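Local atomic coordinates of uncharacterized conserved protein YndB, AHSA1/START domain (Micromonospora chersina, PDB entry 6V04), a protein that is of unknown function but, as a START/Bet v1-like protein encoded in the dynemicin biosynthetic locus, probably takes part in dynemicin biosynthesis. Residues A[163-166]-A[172-175]; A[168-171]-A[175-178]. All coordinates share one frame; numbering follows the deposited sequence.

Contact 1 (A[163-166]-A[172-175]); sequences HPLR and DWLP
The indole of W173 meets P164 by its pyrrole edge: NE1 donates to the backbone carbonyl O of P164 at 2.9 Å, and the N-H...O angle of 159° makes the bond fairly straight at the hydrogen. The acceptor lies near the indole plane, and the donor stands somewhat tilted from the carbonyl plane, with a C=O...N angle of 120°. W173 CG stands between its own backbone N and carbonyl carbon (chi1 69°), which turns the NE1 edge to P164. The indole lies between two apolar neighbours: L174 CG sits 3.6 Å above the ring centre on one face, while on the opposite side of the plane P164 CB stands by the NE1-CE2 rim, 3.8 Å from W173 CE2. L165 makes a looser contact at the edge, near the ring plane, its CD2 4.3 Å from W173 CZ2. Here the loop after strand 151-157 is joined to the short helix 170-173, beside the second antiparallel sheet and helix 252-277, an arrangement consistent with the helix-grip (Bet v1-like) fold; L238 of strand 236-243 touches both P164 and W173, and A273 of helix 252-277 also packs on W173. A phenylalanine here has no N-H, and the buried P164 carbonyl would probably be left without this partner. Within the loop, H163 ND1 accepts the L165 backbone N from 3.1 Å in the imidazole plane, which ties the ring to the chain next to the P164 carbonyl.

Contact 2 (A[168-171]-A[175-178]); sequences ETVV and PIAT
V171 and I176 bring the two backbones closest, their CA atoms 6.4 Å apart, as the chain leaves the short helix 170-173 and turns into strand 176-178; no hydrogen bond joins the segments, and the contact is wholly apolar. I176 carries it from the strand side. Its CB-CG1 bond lies between the backbone N and the carbonyl carbon (chi1 59°), and with CD1 extended beyond (chi2 175°) the longer branch reaches across to the two valines. CD1 comes to 4.2 Å from CG2 of V170, and CG1 lies 4.4 Å from CG2 of V171, so successive carbons of one branch meet successive residues of the helix. Of the two valines V170 is buried, like I176, whereas V171 is exposed to solvent. Strand 176-178 is an outermost strand of the second seven-stranded antiparallel sheet, consistent with a Bet v1-like arrangement, in which it pairs with strand 183-187; A177 makes backbone hydrogen bonds with G184 and W185 there. The I176 side chain also touches P183 and F186 of the neighbouring strand, and L199 and W202 of strand 196-205. W202 touches V170 as well, and is therefore a common neighbour of the helix and the edge strand.

Overall arrangement
Contacts 1 and 2 have centres about 6 Å apart and overlap along the chain: 163-166 comes first, then 168-171, 172-175 and 175-178, with P175 common to both. Helix 170-173 serves each, facing back to the preceding loop in contact 1 and forward to strand 176-178 in contact 2. They also touch directly, since H163 O lies 2.7 Å from T169 OG1, a probable hydrogen bond. Together they follow the chain from the loop after strand 151-157 to strand 176-178, the two outermost strands of the second antiparallel sheet. Both lie away from the magnesium-binding residue Q149, and they connect the loop, the short helix and the edge strand of that sheet.

Contact 1 (A[163-166]-A[172-175])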
ATOM      1  N   HIS A 163      23.420  -2.200   3.124  1.00 31.44           N
ATOM      2  CA  HIS A 163      22.478  -1.161   2.747  1.00 30.48           C
ATOM      3  C   HIS A 163      21.979  -1.431   1.333  1.00 29.41           C
ATOM      4  O   HIS A 163      22.774  -1.833   0.475  1.00 30.08           O
ATOM      5  CB  HIS A 163      23.153   0.224   2.836  1.00 31.16           C
ATOM      6  CG  HIS A 163      22.195   1.374   2.795  1.00 30.45           C
ATOM      7  ND1 HIS A 163      21.475   1.706   1.669  1.00 29.40           N
ATOM      8  CD2 HIS A 163      21.871   2.295   3.732  1.00 32.45           C
ATOM      9  CE1 HIS A 163      20.718   2.757   1.923  1.00 29.37           C
ATOM     10  NE2 HIS A 163      20.946   3.140   3.169  1.00 29.90           N
ATOM     11  N   PRO A 164      20.686  -1.218   1.060  1.00 28.28           N
ATOM     12  CA  PRO A 164      20.129  -1.602  -0.253  1.00 27.30           C
ATOM     13  C   PRO A 164      20.521  -0.685  -1.405  1.00 27.18           C
ATOM     14  O   PRO A 164      20.320  -1.073  -2.566  1.00 26.57           O
ATOM     15  CB  PRO A 164      18.611  -1.554  -0.015  1.00 26.32           C
ATOM     16  CG  PRO A 164      18.464  -0.565   1.117  1.00 27.38           C
ATOM     17  CD  PRO A 164      19.613  -0.849   2.006  1.00 29.34           C
ATOM     18  N   LEU A 165      21.025   0.522  -1.142  1.00 25.36           N
ATOM     19  CA  LEU A 165      21.247   1.497  -2.198  1.00 24.74           C
ATOM     20  C   LEU A 165      22.732   1.708  -2.450  1.00 26.87           C
ATOM     21  O   LEU A 165      23.276   2.809  -2.267  1.00 28.56           O
ATOM     22  CB  LEU A 165      20.538   2.820  -1.877  1.00 25.15           C
ATOM     23  CG  LEU A 165      19.017   2.682  -1.768  1.00 24.69           C
ATOM     24  CD1 LEU A 165      18.368   4.047  -1.554  1.00 31.21           C
ATOM     25  CD2 LEU A 165      18.439   1.997  -3.018  1.00 26.52           C
ATOM     26  N   ARG A 166      23.397   0.644  -2.895  1.00 27.43           N
ATOM     27  CA  ARG A 166      24.794   0.675  -3.300  1.00 27.02           C
ATOM     28  C   ARG A 166      24.907  -0.014  -4.646  1.00 28.12           C
ATOM     29  O   ARG A 166      24.172  -0.964  -4.924  1.00 29.03           O
ATOM     30  CB  ARG A 166      25.689  -0.039  -2.307  1.00 30.30           C
ATOM     31  CG  ARG A 166      25.680   0.558  -0.901  1.00 29.97           C
ATOM     32  CD  ARG A 166      26.377  -0.377   0.050  1.00 32.26           C
ATOM     33  NE  ARG A 166      26.448   0.157   1.414  1.00 31.27           N
ATOM     34  CZ  ARG A 166      26.601  -0.595   2.494  1.00 38.49           C
ATOM     35  NH1 ARG A 166      26.711  -1.914   2.380  1.00 31.56           N
ATOM     36  NH2 ARG A 166      26.644  -0.025   3.693  1.00 34.65           N
ATOM     37  N   ASP A 172      21.352  -7.525  -5.357  1.00 31.29           N
ATOM     38  CA  ASP A 172      20.984  -8.458  -4.297  1.00 32.52           C
ATOM     39  C   ASP A 172      19.474  -8.543  -4.099  1.00 33.02           C
ATOM     40  O   ASP A 172      18.971  -9.581  -3.654  1.00 33.91           O
ATOM     41  CB  ASP A 172      21.620  -8.043  -2.964  1.00 32.43           C
ATOM     42  CG  ASP A 172      23.148  -8.171  -2.945  1.00 40.04           C
ATOM     43  OD1 ASP A 172      23.733  -8.857  -3.811  1.00 40.14           O
ATOM     44  OD2 ASP A 172      23.778  -7.593  -2.024  1.00 38.78           O
ATOM     45  N   TRP A 173      18.735  -7.469  -4.379  1.00 26.35           N
ATOM     46  CA  TRP A 173      17.313  -7.443  -4.048  1.00 27.33           C
ATOM     47  C   TRP A 173      16.401  -6.927  -5.160  1.00 27.37           C
ATOM     48  O   TRP A 173      15.189  -7.196  -5.108  1.00 28.67           O
ATOM     49  CB  TRP A 173      17.084  -6.612  -2.770  1.00 28.01           C
ATOM     50  CG  TRP A 173      17.314  -5.140  -2.917  1.00 25.12           C
ATOM     51  CD1 TRP A 173      18.521  -4.487  -2.943  1.00 28.63           C
ATOM     52  CD2 TRP A 173      16.313  -4.136  -3.068  1.00 22.79           C
ATOM     53  NE1 TRP A 173      18.325  -3.140  -3.106  1.00 25.63           N
ATOM     54  CE2 TRP A 173      16.978  -2.898  -3.190  1.00 24.05           C
ATOM     55  CE3 TRP A 173      14.908  -4.161  -3.114  1.00 25.33           C
ATOM     56  CZ2 TRP A 173      16.290  -1.698  -3.350  1.00 24.51           C
ATOM     57  CZ3 TRP A 173      14.235  -2.975  -3.268  1.00 23.95           C
ATOM     58  CH2 TRP A 173      14.926  -1.756  -3.383  1.00 26.94           C
ATOM     59  N   LEU A 174      16.927  -6.212  -6.170  1.00 25.22           N
ATOM     60  CA  LEU A 174      16.079  -5.733  -7.255  1.00 25.43           C
ATOM     61  C   LEU A 174      16.091  -6.721  -8.414  1.00 26.04           C
ATOM     62  O   LEU A 174      17.113  -7.353  -8.682  1.00 26.79           O
ATOM     63  CB  LEU A 174      16.560  -4.377  -7.762  1.00 25.10           C
ATOM     64  CG  LEU A 174      16.241  -3.203  -6.835  1.00 24.43           C
ATOM     65  CD1 LEU A 174      17.055  -1.980  -7.209  1.00 29.73           C
ATOM     66  CD2 LEU A 174      14.763  -2.878  -6.890  1.00 25.84           C
ATOM     67  N   PRO A 175      14.974  -6.845  -9.129  1.00 24.60           N
ATOM     68  CA  PRO A 175      14.892  -7.773 -10.279  1.00 25.23           C
ATOM     69  C   PRO A 175      15.450  -7.150 -11.550  1.00 29.27           C
ATOM     70  O   PRO A 175      14.742  -6.910 -12.528  1.00 29.35           O
ATOM     71  CB  PRO A 175      13.386  -8.033 -10.371  1.00 28.88           C
ATOM     72  CG  PRO A 175      12.798  -6.725  -9.991  1.00 26.57           C
ATOM     73  CD  PRO A 175      13.679  -6.186  -8.885  1.00 22.53           C
TER

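Contact 2 (A[168-171]-A[175-178])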
ATOM      1  N   GLU A 168      26.940  -2.058  -5.542  1.00 34.56           N
ATOM      2  CA  GLU A 168      27.303  -3.444  -5.304  1.00 31.86           C
ATOM      3  C   GLU A 168      26.251  -4.230  -4.523  1.00 33.32           C
ATOM      4  O   GLU A 168      26.454  -5.428  -4.298  1.00 38.68           O
ATOM      5  CB  GLU A 168      28.654  -3.513  -4.579  1.00 37.00           C
ATOM      6  CG  GLU A 168      28.659  -3.089  -3.113  1.00 37.67           C
ATOM      7  CD  GLU A 168      28.965  -1.616  -2.902  1.00 40.83           C
ATOM      8  OE1 GLU A 168      28.868  -0.820  -3.864  1.00 34.55           O
ATOM      9  OE2 GLU A 168      29.323  -1.258  -1.757  1.00 41.40           O
ATOM     10  N   THR A 169      25.135  -3.610  -4.106  1.00 28.52           N
ATOM     11  CA  THR A 169      24.056  -4.348  -3.448  1.00 28.87           C
ATOM     12  C   THR A 169      22.718  -4.330  -4.179  1.00 28.66           C
ATOM     13  O   THR A 169      21.845  -5.131  -3.830  1.00 28.69           O
ATOM     14  CB  THR A 169      23.807  -3.827  -2.019  1.00 29.04           C
ATOM     15  OG1 THR A 169      23.433  -2.444  -2.058  1.00 30.07           O
ATOM     16  CG2 THR A 169      25.047  -3.997  -1.152  1.00 32.98           C
ATOM     17  N   VAL A 170      22.506  -3.444  -5.161  1.00 27.80           N
ATOM     18  CA  VAL A 170      21.172  -3.358  -5.755  1.00 27.48           C
ATOM     19  C   VAL A 170      20.766  -4.670  -6.415  1.00 28.84           C
ATOM     20  O   VAL A 170      19.586  -5.038  -6.383  1.00 28.21           O
ATOM     21  CB  VAL A 170      21.084  -2.179  -6.747  1.00 26.14           C
ATOM     22  CG1 VAL A 170      21.007  -0.856  -5.989  1.00 27.60           C
ATOM     23  CG2 VAL A 170      22.242  -2.198  -7.740  1.00 32.48           C
ATOM     24  N   VAL A 171      21.717  -5.409  -7.000  1.00 31.15           N
ATOM     25  CA  VAL A 171      21.340  -6.665  -7.652  1.00 32.39           C
ATOM     26  C   VAL A 171      20.977  -7.731  -6.622  1.00 36.84           C
ATOM     27  O   VAL A 171      20.339  -8.734  -6.967  1.00 36.47           O
ATOM     28  CB  VAL A 171      22.461  -7.156  -8.582  1.00 44.72           C
ATOM     29  CG1 VAL A 171      22.066  -8.476  -9.231  1.00 54.04           C
ATOM     30  CG2 VAL A 171      22.763  -6.109  -9.656  1.00 45.40           C
ATOM     31  N   PRO A 175      14.974  -6.845  -9.129  1.00 24.60           N
ATOM     32  CA  PRO A 175      14.892  -7.773 -10.279  1.00 25.23           C
ATOM     33  C   PRO A 175      15.450  -7.150 -11.550  1.00 29.27           C
ATOM     34  O   PRO A 175      14.742  -6.910 -12.528  1.00 29.35           O
ATOM     35  CB  PRO A 175      13.386  -8.033 -10.371  1.00 28.88           C
ATOM     36  CG  PRO A 175      12.798  -6.725  -9.991  1.00 26.57           C
ATOM     37  CD  PRO A 175      13.679  -6.186  -8.885  1.00 22.53           C
ATOM     38  N   ILE A 176      16.756  -6.882 -11.548  1.00 26.69           N
ATOM     39  CA  ILE A 176      17.398  -6.143 -12.624  1.00 28.54           C
ATOM     40  C   ILE A 176      18.601  -6.921 -13.144  1.00 32.95           C
ATOM     41  O   ILE A 176      19.148  -7.798 -12.471  1.00 34.89           O
ATOM     42  CB  ILE A 176      17.823  -4.728 -12.164  1.00 27.45           C
ATOM     43  CG1 ILE A 176      18.796  -4.818 -10.987  1.00 33.71           C
ATOM     44  CG2 ILE A 176      16.597  -3.926 -11.779  1.00 26.93           C
ATOM     45  CD1 ILE A 176      19.371  -3.466 -10.550  1.00 33.38           C
ATOM     46  N   ALA A 177      19.012  -6.592 -14.370  1.00 32.17           N
ATOM     47  CA  ALA A 177      20.244  -7.119 -14.929  1.00 34.91           C
ATOM     48  C   ALA A 177      20.898  -6.053 -15.793  1.00 51.04           C
ATOM     49  O   ALA A 177      20.250  -5.112 -16.258  1.00 39.86           O
ATOM     50  CB  ALA A 177      19.995  -8.383 -15.755  1.00 38.95           C
ATOM     51  N   THR A 178      22.199  -6.214 -16.008  1.00 54.67           N
ATOM     52  CA  THR A 178      22.953  -5.244 -16.778  1.00 62.25           C
ATOM     53  C   THR A 178      22.719  -5.451 -18.272  1.00 68.19           C
ATOM     54  O   THR A 178      22.322  -6.529 -18.725  1.00 56.15           O
ATOM     55  CB  THR A 178      24.443  -5.345 -16.454  1.00 64.49           C
ATOM     56  OG1 THR A 178      24.927  -6.644 -16.821  1.00 73.09           O
ATOM     57  CG2 THR A 178      24.674  -5.120 -14.963  1.00 55.67           C
TER